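Cyclopenase asqI (Emericella nidulans, PDB 5YY3) catalyses the zinc-dependent ring contraction of 4'-methoxycyclopenin to 4'-methoxyviridicatin, with loss of methyl isocyanate, in aspoquinolone mycotoxin biosynthesis. Local coordinates at residues 123-126 / 130-133; 323-328 / 336-341; 329-334 / 398-403; 467-472 / 489-494; 626-631 / 636-641. All blocks are in the same frame, centred on the assembly; numbering follows the deposited sequence.

Contact 1: 123-126 / 130-133; sequences IYLT and DAQQ
The flat groups that meet here are the side-chain amide of Q132 and the backbone carbonyl of T126, and they meet along an edge: the acceptor lies 15° out of the amide plane, so the amide offers an N-H and not a face. Q132 NE2 donates to T126 O at 2.8 Å. The bond is somewhat bent, with an N-H...O angle of 154°, and seen from the carbonyl the nitrogen sits off the C=O direction and slightly tilted from the carbonyl plane. CG of Q132 lies beside its own backbone N (chi1 -63°), and from there the chain runs extended, which lets the amide span the gap back to the end of helix 114-127.

One residue earlier the contact becomes plain packing. The methyl of A131 points at the first helix and rests against its backbone, CB to L125 O being 3.4 Å, while the CD2 branch of L125 comes to 4.3 Å from A131 CB in looser packing. A131 N itself is hydrogen-bonded to S128 OG in the bend between the helices.

T126 turns its side chain the other way. Its OG1 is hydrogen-bonded to G122 O one turn back, and the side chain packs on Y188, M191 and V192 of helix 180-193. That helix carries the zinc ligands H186 and H190, and the T126 side chain is about 9 Å from that of H190. The arrangement is a tight corner between two consecutive helices, 114-127 and 129-133, in which a glutamine of the second bonds to a carbonyl in the last turn of the first, within the helical hemocyanin-type domain.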
# COMPACT_ATOMS: atom_id res chain seq x y z
N ILE A 123 27.91 -22.22 27.79
CA ILE A 123 28.38 -21.43 28.92
C ILE A 123 29.73 -21.94 29.41
O ILE A 123 30.66 -21.17 29.64
CB ILE A 123 27.37 -21.46 30.09
CG1 ILE A 123 26.06 -20.83 29.65
CG2 ILE A 123 27.94 -20.76 31.33
CD1 ILE A 123 24.95 -20.99 30.66
N TYR A 124 29.82 -23.25 29.57
CA TYR A 124 31.05 -23.87 30.06
C TYR A 124 32.25 -23.49 29.20
O TYR A 124 33.22 -22.95 29.71
CB TYR A 124 30.89 -25.39 30.11
CG TYR A 124 32.20 -26.10 30.34
CD1 TYR A 124 32.83 -26.04 31.57
CD2 TYR A 124 32.81 -26.81 29.31
CE1 TYR A 124 34.03 -26.69 31.78
CE2 TYR A 124 34.02 -27.46 29.51
CZ TYR A 124 34.62 -27.40 30.75
OH TYR A 124 35.82 -28.04 30.95
N LEU A 125 32.18 -23.76 27.90
CA LEU A 125 33.25 -23.44 26.96
C LEU A 125 33.58 -21.95 26.98
O LEU A 125 34.75 -21.57 27.01
CB LEU A 125 32.87 -23.87 25.54
CG LEU A 125 32.77 -25.38 25.33
CD1 LEU A 125 32.22 -25.72 23.95
CD2 LEU A 125 34.12 -26.04 25.54
N THR A 126 32.55 -21.10 26.98
CA THR A 126 32.76 -19.65 26.94
C THR A 126 33.60 -19.14 28.11
O THR A 126 34.41 -18.21 27.96
CB THR A 126 31.41 -18.88 26.92
OG1 THR A 126 30.71 -19.19 25.71
CG2 THR A 126 31.63 -17.37 27.01
N ASP A 130 40.80 -22.77 30.08
CA ASP A 130 41.45 -23.74 29.20
C ASP A 130 40.94 -23.56 27.76
O ASP A 130 41.74 -23.50 26.83
CB ASP A 130 41.19 -25.18 29.66
CG ASP A 130 42.17 -26.17 29.04
OD1 ASP A 130 43.36 -25.83 28.92
OD2 ASP A 130 41.73 -27.29 28.67
N ALA A 131 39.63 -23.47 27.60
CA ALA A 131 39.05 -23.36 26.26
C ALA A 131 39.48 -22.06 25.59
O ALA A 131 39.79 -22.04 24.41
CB ALA A 131 37.52 -23.46 26.31
N GLN A 132 39.50 -20.97 26.35
CA GLN A 132 39.84 -19.67 25.80
C GLN A 132 41.26 -19.63 25.27
O GLN A 132 41.49 -19.18 24.14
CB GLN A 132 39.65 -18.58 26.84
CG GLN A 132 38.22 -18.45 27.29
CD GLN A 132 38.10 -17.61 28.51
OE1 GLN A 132 39.08 -17.00 28.94
NE2 GLN A 132 36.91 -17.55 29.09
N GLN A 133 42.20 -20.13 26.07
CA GLN A 133 43.60 -20.13 25.68
C GLN A 133 43.85 -21.14 24.55
O GLN A 133 44.72 -20.93 23.70
CB GLN A 133 44.50 -20.42 26.89
CG GLN A 133 44.41 -21.85 27.43
CD GLN A 133 45.18 -22.05 28.74
OE1 GLN A 133 45.06 -21.26 29.68
NE2 GLN A 133 45.96 -23.13 28.79

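Contact 2: 323-328 / 336-341; sequences CLNFVG and PSLNKL
L338 and F326 make the close half of this contact. The CD2 methyl of L338 lies over one face of the phenyl ring, 3.9 Å from the F326 ring centroid and 22° off the ring normal, a CH-pi contact displaced toward the rim. Its nearest ring atom is F326 CD1 at 3.7 Å. The other branch also takes part: L338 CD1 is 3.9 Å from F326 O, so the leucine fork covers both the ring and the backbone of helix 323-331. CG of L338 stands beside its own backbone N (chi1 -69°), and the two side chains lie alongside, pointing opposite ways. Buried N325 meets the same methyl mainly with its backbone, N325 O lying 3.8 Å from L338 CD2; N325 ND2 is 4.2 Å from it. The amide is engaged outside the contact, OD1 accepting from E212 N and ND2 making a weak bond to D208 O.

On the outer side things are looser. L341, an exposed residue, reaches the far end of the ring obliquely, with CD1 at 4.5 Å from F326 CZ.

No hydrogen bond crosses between 323-328 and 336-341. Between these two segments the attachment is apolar, CH-pi contact and van der Waals packing centred on L338, and so depends on shape fit more than on directed bonds.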
# COMPACT_ATOMS: atom_id res chain seq x y z
N CYS A 323 21.99 3.31 39.61
CA CYS A 323 20.59 3.09 39.22
C CYS A 323 20.44 2.06 38.10
O CYS A 323 19.68 1.12 38.23
CB CYS A 323 19.91 4.41 38.83
SG CYS A 323 20.73 5.35 37.48
N LEU A 324 21.18 2.19 37.00
CA LEU A 324 20.94 1.28 35.87
C LEU A 324 21.39 -0.15 36.16
O LEU A 324 20.72 -1.12 35.76
CB LEU A 324 21.65 1.79 34.61
CG LEU A 324 21.10 3.13 34.11
CD1 LEU A 324 21.75 3.51 32.78
CD2 LEU A 324 19.59 3.07 34.00
N ASN A 325 22.50 -0.28 36.87
CA ASN A 325 23.01 -1.59 37.23
C ASN A 325 22.02 -2.33 38.11
O ASN A 325 21.83 -3.54 37.98
CB ASN A 325 24.34 -1.48 37.95
CG ASN A 325 25.10 -2.78 37.95
OD1 ASN A 325 25.15 -3.48 36.94
ND2 ASN A 325 25.69 -3.13 39.09
N PHE A 326 21.37 -1.59 39.00
CA PHE A 326 20.44 -2.21 39.93
C PHE A 326 19.09 -2.45 39.27
O PHE A 326 18.53 -3.53 39.40
CB PHE A 326 20.27 -1.35 41.19
CG PHE A 326 21.23 -1.72 42.28
CD1 PHE A 326 20.97 -2.80 43.13
CD2 PHE A 326 22.42 -1.01 42.45
CE1 PHE A 326 21.88 -3.15 44.14
CE2 PHE A 326 23.33 -1.35 43.47
CZ PHE A 326 23.05 -2.42 44.32
N VAL A 327 18.57 -1.45 38.57
CA VAL A 327 17.32 -1.63 37.85
C VAL A 327 17.43 -2.79 36.85
O VAL A 327 16.57 -3.65 36.79
CB VAL A 327 16.89 -0.35 37.12
CG1 VAL A 327 15.67 -0.64 36.21
CG2 VAL A 327 16.56 0.75 38.13
N GLY A 328 18.52 -2.80 36.07
CA GLY A 328 18.77 -3.86 35.12
C GLY A 328 18.98 -5.19 35.81
O GLY A 328 18.43 -6.21 35.39
N PRO A 336 22.03 -12.63 43.63
CA PRO A 336 23.34 -12.94 44.22
C PRO A 336 24.41 -11.87 43.97
O PRO A 336 25.13 -11.49 44.90
CB PRO A 336 23.72 -14.26 43.53
CG PRO A 336 22.41 -14.91 43.25
CD PRO A 336 21.48 -13.78 42.88
N SER A 337 24.51 -11.37 42.74
CA SER A 337 25.51 -10.35 42.42
C SER A 337 25.20 -9.02 43.12
O SER A 337 26.06 -8.43 43.78
CB SER A 337 25.58 -10.14 40.91
OG SER A 337 26.77 -9.46 40.55
N LEU A 338 23.97 -8.55 42.98
CA LEU A 338 23.58 -7.27 43.55
C LEU A 338 23.69 -7.28 45.08
O LEU A 338 24.10 -6.28 45.68
CB LEU A 338 22.15 -6.90 43.10
CG LEU A 338 21.98 -6.56 41.61
CD1 LEU A 338 20.51 -6.34 41.23
CD2 LEU A 338 22.82 -5.34 41.21
N ASN A 339 23.34 -8.41 45.69
CA ASN A 339 23.36 -8.52 47.16
C ASN A 339 24.76 -8.33 47.77
O ASN A 339 24.88 -7.87 48.90
CB ASN A 339 22.78 -9.87 47.60
CG ASN A 339 21.27 -9.86 47.69
OD1 ASN A 339 20.63 -8.81 47.72
ND2 ASN A 339 20.67 -11.06 47.74
N LYS A 340 25.81 -8.68 47.03
CA LYS A 340 27.19 -8.57 47.51
C LYS A 340 27.61 -7.12 47.77
O LYS A 340 28.75 -6.87 48.16
CB LYS A 340 28.16 -9.21 46.50
CG LYS A 340 27.90 -10.69 46.24
CD LYS A 340 28.96 -11.31 45.32
CE LYS A 340 30.25 -11.63 46.07
NZ LYS A 340 31.10 -12.65 45.38
N LEU A 341 26.69 -6.18 47.56
CA LEU A 341 26.96 -4.76 47.73
C LEU A 341 26.14 -4.13 48.85
O LEU A 341 26.26 -2.93 49.11
CB LEU A 341 26.67 -4.02 46.42
CG LEU A 341 27.71 -4.35 45.36
CD1 LEU A 341 27.31 -3.77 44.01
CD2 LEU A 341 29.04 -3.79 45.83

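Contact 3: 329-334 / 398-403; sequences GILDAQ and KHLQYY
L331 approaches Y403 obliquely and lays one branch over the centre of its ring and the other by its root. CD2 stands almost exactly over the middle of the phenol, 3.8 Å from the Y403 ring centroid and 8° off the normal, a nearly face-on CH-pi contact. CD1 sits further back, 3.6 Å from Y403 CG. In both residues CG lies beside the backbone N (chi1 -78° for L331, -65° for Y403), which sends each side chain into the space between the two helices.

L400, one turn earlier on helix 391-410, touches the same leucine more lightly, its CD2 lying 4.5 Å from L331 CD1. This helix belongs to the helical core of the hemocyanin and tyrosinase family, and L400 is close to the metal site: its side chain is about 4 Å from that of the zinc ligand H218. L215 and I298 also pack on L331.

Just past L331 the first helix stops in a Schellman motif. A333, with positive phi, is the C-prime residue; Q334 N bonds to G329 O at 2.9 Å, and A333 N bonds to I330 O. Within the turn, D332 uses both carboxylate oxygens, OD2 bonding to Y193 OH and OD1 to N357 ND2.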
# COMPACT_ATOMS: atom_id res chain seq x y z
N GLY A 329 19.77 -5.17 36.88
CA GLY A 329 20.06 -6.38 37.64
C GLY A 329 18.81 -7.02 38.24
O GLY A 329 18.63 -8.24 38.16
N ILE A 330 17.94 -6.22 38.84
CA ILE A 330 16.75 -6.75 39.45
C ILE A 330 15.78 -7.31 38.39
O ILE A 330 15.22 -8.39 38.57
CB ILE A 330 16.08 -5.69 40.33
CG1 ILE A 330 16.89 -5.56 41.62
CG2 ILE A 330 14.61 -6.04 40.61
CD1 ILE A 330 16.49 -4.43 42.53
N LEU A 331 15.61 -6.59 37.28
CA LEU A 331 14.81 -7.07 36.15
C LEU A 331 15.25 -8.47 35.71
O LEU A 331 14.42 -9.29 35.31
CB LEU A 331 14.92 -6.11 34.95
CG LEU A 331 14.06 -4.84 35.05
CD1 LEU A 331 14.42 -3.83 33.96
CD2 LEU A 331 12.57 -5.20 35.02
N ASP A 332 16.55 -8.74 35.82
CA ASP A 332 17.09 -10.02 35.39
C ASP A 332 17.37 -10.96 36.57
O ASP A 332 18.07 -11.96 36.41
CB ASP A 332 18.37 -9.80 34.57
CG ASP A 332 18.80 -11.03 33.80
OD1 ASP A 332 17.99 -11.59 33.03
OD2 ASP A 332 19.98 -11.43 33.97
N ALA A 333 16.81 -10.62 37.74
CA ALA A 333 16.91 -11.43 38.98
C ALA A 333 18.34 -11.81 39.36
O ALA A 333 18.61 -12.94 39.76
CB ALA A 333 16.07 -12.70 38.88
N GLN A 334 19.24 -10.86 39.27
CA GLN A 334 20.61 -11.10 39.70
C GLN A 334 20.86 -10.74 41.14
O GLN A 334 21.77 -10.00 41.46
CB GLN A 334 21.54 -10.36 38.77
CG GLN A 334 21.22 -10.91 37.45
CD GLN A 334 22.18 -10.51 36.43
OE1 GLN A 334 22.44 -9.32 36.22
NE2 GLN A 334 22.71 -11.50 35.75
N LYS A 398 11.58 -3.40 24.13
CA LYS A 398 11.28 -1.98 24.30
C LYS A 398 10.65 -1.73 25.68
O LYS A 398 10.80 -0.64 26.23
CB LYS A 398 10.38 -1.43 23.19
CG LYS A 398 10.20 0.09 23.31
CD LYS A 398 9.68 0.74 22.04
CE LYS A 398 9.25 2.19 22.29
NZ LYS A 398 8.60 2.81 21.08
N HIS A 399 9.97 -2.73 26.23
CA HIS A 399 9.49 -2.63 27.62
C HIS A 399 10.65 -2.56 28.59
O HIS A 399 10.66 -1.70 29.46
CB HIS A 399 8.59 -3.81 27.99
CG HIS A 399 8.15 -3.81 29.43
ND1 HIS A 399 7.49 -2.74 30.00
CD2 HIS A 399 8.27 -4.74 30.40
CE1 HIS A 399 7.22 -3.02 31.26
NE2 HIS A 399 7.68 -4.23 31.53
N LEU A 400 11.62 -3.46 28.46
CA LEU A 400 12.87 -3.36 29.22
C LEU A 400 13.46 -1.95 29.10
O LEU A 400 13.87 -1.35 30.11
CB LEU A 400 13.91 -4.39 28.74
CG LEU A 400 13.47 -5.84 28.89
CD1 LEU A 400 14.53 -6.77 28.33
CD2 LEU A 400 13.19 -6.14 30.36
N GLN A 401 13.49 -1.41 27.88
CA GLN A 401 14.05 -0.08 27.66
C GLN A 401 13.31 0.98 28.50
O GLN A 401 13.91 1.99 28.91
CB GLN A 401 14.00 0.30 26.18
CG GLN A 401 14.77 1.57 25.84
CD GLN A 401 14.37 2.16 24.49
OE1 GLN A 401 13.19 2.47 24.25
NE2 GLN A 401 15.35 2.31 23.59
N TYR A 402 12.03 0.75 28.75
CA TYR A 402 11.22 1.70 29.52
C TYR A 402 11.78 1.90 30.94
O TYR A 402 11.83 3.03 31.45
CB TYR A 402 9.75 1.25 29.58
CG TYR A 402 8.85 2.14 30.40
CD1 TYR A 402 8.84 3.51 30.20
CD2 TYR A 402 7.99 1.60 31.36
CE1 TYR A 402 8.02 4.34 30.95
CE2 TYR A 402 7.15 2.42 32.11
CZ TYR A 402 7.18 3.79 31.91
OH TYR A 402 6.35 4.62 32.64
N TYR A 403 12.24 0.82 31.56
CA TYR A 403 12.82 0.94 32.89
C TYR A 403 14.06 1.83 32.84
O TYR A 403 14.26 2.69 33.72
CB TYR A 403 13.15 -0.44 33.45
CG TYR A 403 11.93 -1.30 33.70
CD1 TYR A 403 11.28 -1.27 34.92
CD2 TYR A 403 11.42 -2.12 32.70
CE1 TYR A 403 10.16 -2.05 35.15
CE2 TYR A 403 10.30 -2.89 32.91
CZ TYR A 403 9.67 -2.86 34.13
OH TYR A 403 8.56 -3.65 34.33

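Contact 4: 467-472 / 489-494; sequences YEWNVQ and LTLRLF
Two walls of the Ig-like beta-sandwich face each other where W469 meets L493 and L491. Strand segments 467-472 and 489-494 run 10.1 Å apart at the closest approach of their axes, with 129° between their directions. That is too far for backbone pairing, and the space is filled by side chains.

The indole of W469 is the centrepiece. L493 lays its CD2 methyl on one face, 3.4 Å from the centroid of the W469 five-membered ring and only 4° off the normal, a tight CH-pi contact. L493 CB lies farther along the indole, 4.0 Å from W469 CZ2. L491 comes at the rim instead, its CB near the ring plane and 3.9 Å from W469 CH2. The indole can lie between the strands because CG of W469 takes the crowded position between backbone N and carbonyl carbon (chi1 64°). V471, two residues on and pointing the same way, finishes the row with CG1 at 3.6 Å from L491 CD1, which it meets at a slant.

The one polar atom of the indole is provided for: W469 NE1 is hydrogen-bonded to D511 OD2, a carboxylate of strand 508-517. The far faces of the two strands carry polar side chains that are buried and paired: E468 forms a salt bridge with R430, a weak bond joins N470 ND2 to E468 OE2, and R492 bridges to D582 and D598. Apolar side chains from two facing strands, interdigitating between the walls, are what is expected of the core of an Ig-like sandwich.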
# COMPACT_ATOMS: atom_id res chain seq x y z
N TYR A 467 32.93 2.57 5.35
CA TYR A 467 32.90 3.96 5.79
C TYR A 467 33.99 4.22 6.83
O TYR A 467 34.65 3.31 7.33
CB TYR A 467 31.52 4.34 6.35
CG TYR A 467 31.18 3.76 7.71
CD1 TYR A 467 31.60 4.40 8.88
CD2 TYR A 467 30.43 2.59 7.84
CE1 TYR A 467 31.31 3.87 10.13
CE2 TYR A 467 30.11 2.06 9.09
CZ TYR A 467 30.56 2.71 10.24
OH TYR A 467 30.27 2.20 11.50
N GLU A 468 34.17 5.49 7.13
CA GLU A 468 35.10 5.90 8.15
C GLU A 468 34.51 7.15 8.78
O GLU A 468 33.64 7.78 8.20
CB GLU A 468 36.47 6.20 7.56
CG GLU A 468 36.50 7.54 6.84
CD GLU A 468 37.82 7.84 6.16
OE1 GLU A 468 38.40 6.92 5.52
OE2 GLU A 468 38.26 9.01 6.29
N TRP A 469 34.96 7.50 9.96
CA TRP A 469 34.66 8.83 10.43
C TRP A 469 35.98 9.49 10.82
O TRP A 469 36.99 8.81 11.08
CB TRP A 469 33.67 8.83 11.59
CG TRP A 469 34.13 8.15 12.86
CD1 TRP A 469 34.21 6.81 13.08
CD2 TRP A 469 34.56 8.79 14.07
NE1 TRP A 469 34.65 6.57 14.38
CE2 TRP A 469 34.87 7.77 15.00
CE3 TRP A 469 34.70 10.13 14.47
CZ2 TRP A 469 35.34 8.04 16.30
CZ3 TRP A 469 35.16 10.40 15.77
CH2 TRP A 469 35.47 9.36 16.66
N ASN A 470 35.98 10.81 10.81
CA ASN A 470 37.11 11.52 11.33
C ASN A 470 36.63 12.78 12.03
O ASN A 470 35.48 13.20 11.86
CB ASN A 470 38.13 11.83 10.23
CG ASN A 470 37.53 12.56 9.05
OD1 ASN A 470 37.30 13.77 9.11
ND2 ASN A 470 37.29 11.84 7.96
N VAL A 471 37.51 13.35 12.85
CA VAL A 471 37.18 14.52 13.63
C VAL A 471 38.48 15.25 13.95
O VAL A 471 39.56 14.66 14.00
CB VAL A 471 36.41 14.15 14.93
CG1 VAL A 471 37.32 13.42 15.88
CG2 VAL A 471 35.79 15.39 15.62
N GLN A 472 38.37 16.56 14.16
CA GLN A 472 39.53 17.35 14.45
C GLN A 472 39.61 17.58 15.95
O GLN A 472 38.62 17.94 16.60
CB GLN A 472 39.47 18.66 13.68
CG GLN A 472 40.76 19.42 13.62
CD GLN A 472 40.65 20.64 12.72
OE1 GLN A 472 40.14 20.55 11.59
NE2 GLN A 472 41.10 21.79 13.22
N LEU A 489 42.70 11.13 25.84
CA LEU A 489 41.25 11.33 25.94
C LEU A 489 40.53 10.26 25.14
O LEU A 489 41.14 9.50 24.40
CB LEU A 489 40.88 12.73 25.45
CG LEU A 489 41.36 12.95 24.02
CD1 LEU A 489 40.20 12.93 23.03
CD2 LEU A 489 42.20 14.21 23.90
N THR A 490 39.22 10.18 25.32
CA THR A 490 38.42 9.19 24.62
C THR A 490 37.35 9.89 23.79
O THR A 490 36.64 10.77 24.28
CB THR A 490 37.76 8.19 25.60
OG1 THR A 490 38.78 7.44 26.28
CG2 THR A 490 36.84 7.20 24.86
N LEU A 491 37.27 9.50 22.52
CA LEU A 491 36.27 10.04 21.59
C LEU A 491 35.09 9.07 21.53
O LEU A 491 35.28 7.88 21.27
CB LEU A 491 36.85 10.25 20.20
CG LEU A 491 37.94 11.30 20.04
CD1 LEU A 491 38.39 11.34 18.61
CD2 LEU A 491 37.44 12.67 20.48
N ARG A 492 33.89 9.59 21.77
CA ARG A 492 32.69 8.76 21.76
C ARG A 492 31.73 9.19 20.66
O ARG A 492 31.21 10.31 20.68
CB ARG A 492 32.00 8.82 23.12
CG ARG A 492 32.92 8.51 24.28
CD ARG A 492 32.25 8.81 25.59
NE ARG A 492 33.13 8.45 26.69
CZ ARG A 492 33.12 7.27 27.29
NH1 ARG A 492 32.27 6.34 26.89
NH2 ARG A 492 33.97 7.03 28.28
N LEU A 493 31.50 8.30 19.71
CA LEU A 493 30.69 8.61 18.54
C LEU A 493 29.31 7.92 18.56
O LEU A 493 29.21 6.70 18.72
CB LEU A 493 31.42 8.21 17.26
CG LEU A 493 30.61 8.28 15.96
CD1 LEU A 493 30.38 9.69 15.52
CD2 LEU A 493 31.26 7.46 14.86
N PHE A 494 28.27 8.74 18.38
CA PHE A 494 26.89 8.30 18.28
C PHE A 494 26.22 8.88 17.03
O PHE A 494 26.59 9.97 16.56
CB PHE A 494 26.09 8.72 19.52
CG PHE A 494 26.48 8.01 20.80
CD1 PHE A 494 27.59 8.41 21.53
CD2 PHE A 494 25.69 6.97 21.30
CE1 PHE A 494 27.93 7.78 22.72
CE2 PHE A 494 26.02 6.33 22.49
CZ PHE A 494 27.14 6.73 23.21

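Contact 5: 626-631 / 636-641; sequences IISNAE and ITSTTF
S638 and I627 share the single hydrogen bond between these segments. S638 OG donates to I627 O at 2.7 Å, but it does not come in on a lone pair: the hydroxyl stands above the carbonyl plane, 52° out of it, with a C=O...O angle of 128°. S638 already faces the turn, and its first torsion, which sets OG between the backbone N and the carbonyl carbon (chi1 68°), swings the hydroxyl onto I627 O.

The apolar contacts lie beside this bond and involve the same isoleucine. The CG1 arm of I627 runs past the serine, with CD1 at 3.9 Å from S638 CB, so the hydroxyl is lined by hydrocarbon on that flank. Further back along the strand the CG2 branch of I636 rests against the root of I627, 4.0 Å from I627 CA and 4.1 Å from I627 CB. Both isoleucines also pack on F576 of strand 571-580.

That strand is the antiparallel neighbour of strand 636-644 in the beta-sheet of the Ig-like domain, T637 pairing with C577 and T639 with A575. Before the strand, helix 623-626 runs into a type I beta turn from I626 to N629.

Backbone and side-chain bonds within the connection hold its shape. N629 N bonds to I626 O at 3.1 Å across the turn, S628 OG is hydrogen-bonded to R624 O, and N629 OD1 accepts from L632 N. On the other side of the strand, T637 packs on L424 and L427.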
# COMPACT_ATOMS: atom_id res chain seq x y z
N ILE A 626 22.34 21.91 22.43
CA ILE A 626 23.59 21.69 23.15
C ILE A 626 24.67 21.18 22.22
O ILE A 626 25.80 21.65 22.25
CB ILE A 626 23.39 20.70 24.32
CG1 ILE A 626 22.65 21.41 25.47
CG2 ILE A 626 24.73 20.13 24.80
CD1 ILE A 626 22.19 20.46 26.55
N ILE A 627 24.32 20.23 21.36
CA ILE A 627 25.33 19.62 20.54
C ILE A 627 25.62 20.49 19.31
O ILE A 627 26.47 20.16 18.49
CB ILE A 627 24.94 18.19 20.13
CG1 ILE A 627 23.79 18.18 19.11
CG2 ILE A 627 24.59 17.36 21.36
CD1 ILE A 627 23.54 16.83 18.53
N SER A 628 24.91 21.61 19.21
CA SER A 628 25.20 22.61 18.18
C SER A 628 25.89 23.83 18.78
O SER A 628 26.12 24.83 18.10
CB SER A 628 23.92 23.05 17.47
OG SER A 628 23.37 21.98 16.75
N ASN A 629 26.21 23.76 20.06
CA ASN A 629 26.79 24.92 20.73
C ASN A 629 28.29 24.74 20.93
O ASN A 629 28.75 24.34 22.01
CB ASN A 629 26.10 25.16 22.07
CG ASN A 629 26.32 26.57 22.58
OD1 ASN A 629 27.37 27.17 22.35
ND2 ASN A 629 25.33 27.11 23.28
N ALA A 630 29.03 25.06 19.88
CA ALA A 630 30.49 24.92 19.88
C ALA A 630 31.13 25.84 20.91
O ALA A 630 32.19 25.54 21.47
CB ALA A 630 31.04 25.19 18.49
N GLU A 631 30.48 26.96 21.18
CA GLU A 631 31.03 27.95 22.10
C GLU A 631 31.02 27.41 23.51
O GLU A 631 32.07 27.31 24.14
CB GLU A 631 30.26 29.27 22.01
CG GLU A 631 30.52 30.05 20.72
CD GLU A 631 30.05 29.33 19.46
OE1 GLU A 631 29.00 28.63 19.50
OE2 GLU A 631 30.74 29.46 18.42
N ILE A 636 32.32 18.87 22.56
CA ILE A 636 31.27 18.17 21.81
C ILE A 636 31.20 18.79 20.43
O ILE A 636 31.36 20.01 20.27
CB ILE A 636 29.87 18.28 22.49
CG1 ILE A 636 29.82 17.45 23.78
CG2 ILE A 636 28.76 17.83 21.54
CD1 ILE A 636 28.65 17.82 24.72
N THR A 637 30.98 17.96 19.42
CA THR A 637 30.70 18.47 18.09
C THR A 637 29.71 17.55 17.39
O THR A 637 29.51 16.40 17.80
CB THR A 637 31.98 18.60 17.25
OG1 THR A 637 31.74 19.49 16.14
CG2 THR A 637 32.45 17.24 16.75
N SER A 638 29.06 18.05 16.35
CA SER A 638 28.05 17.27 15.66
C SER A 638 27.94 17.73 14.23
O SER A 638 28.32 18.85 13.89
CB SER A 638 26.68 17.36 16.36
OG SER A 638 26.15 18.66 16.24
N THR A 639 27.43 16.84 13.38
CA THR A 639 27.38 17.10 11.96
C THR A 639 26.29 16.25 11.33
O THR A 639 26.00 15.15 11.82
CB THR A 639 28.75 16.83 11.30
OG1 THR A 639 28.76 17.36 9.97
CG2 THR A 639 29.01 15.34 11.23
N THR A 640 25.67 16.74 10.28
CA THR A 640 24.63 15.97 9.61
C THR A 640 25.27 15.14 8.48
O THR A 640 26.28 15.53 7.93
CB THR A 640 23.50 16.88 9.07
OG1 THR A 640 23.09 17.77 10.10
CG2 THR A 640 22.27 16.05 8.66
N PHE A 641 24.70 13.98 8.19
CA PHE A 641 25.10 13.18 7.04
C PHE A 641 23.87 12.43 6.56
O PHE A 641 22.84 12.42 7.23
CB PHE A 641 26.23 12.21 7.38
CG PHE A 641 25.83 11.11 8.34
CD1 PHE A 641 25.72 11.37 9.70
CD2 PHE A 641 25.60 9.82 7.90
CE1 PHE A 641 25.36 10.37 10.59
CE2 PHE A 641 25.26 8.81 8.79
CZ PHE A 641 25.14 9.09 10.13

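Contacts 1 to 4 are buried, contact 2 with exposed L341 at its rim; contact 5 is only partly so. Contacts 2 and 3 use successive parts of helix 323-331 and touch, L338 CD1 lying 3.5 Å from G329 C; contact 3 is the one beside the metal site. Both rest on leucine methyls over aromatic faces, as does contact 4 in the other domain, with a tryptophan. Contacts 4 and 5 belong to the same sheet, meeting through V471 and T637. Contacts 1, 2 and 5 join near neighbours in sequence; 1 and 5 each use one side-chain donor to a backbone carbonyl, an amide and a hydroxyl, on opposite sides of the chain's centre, about 44 Å apart between centres.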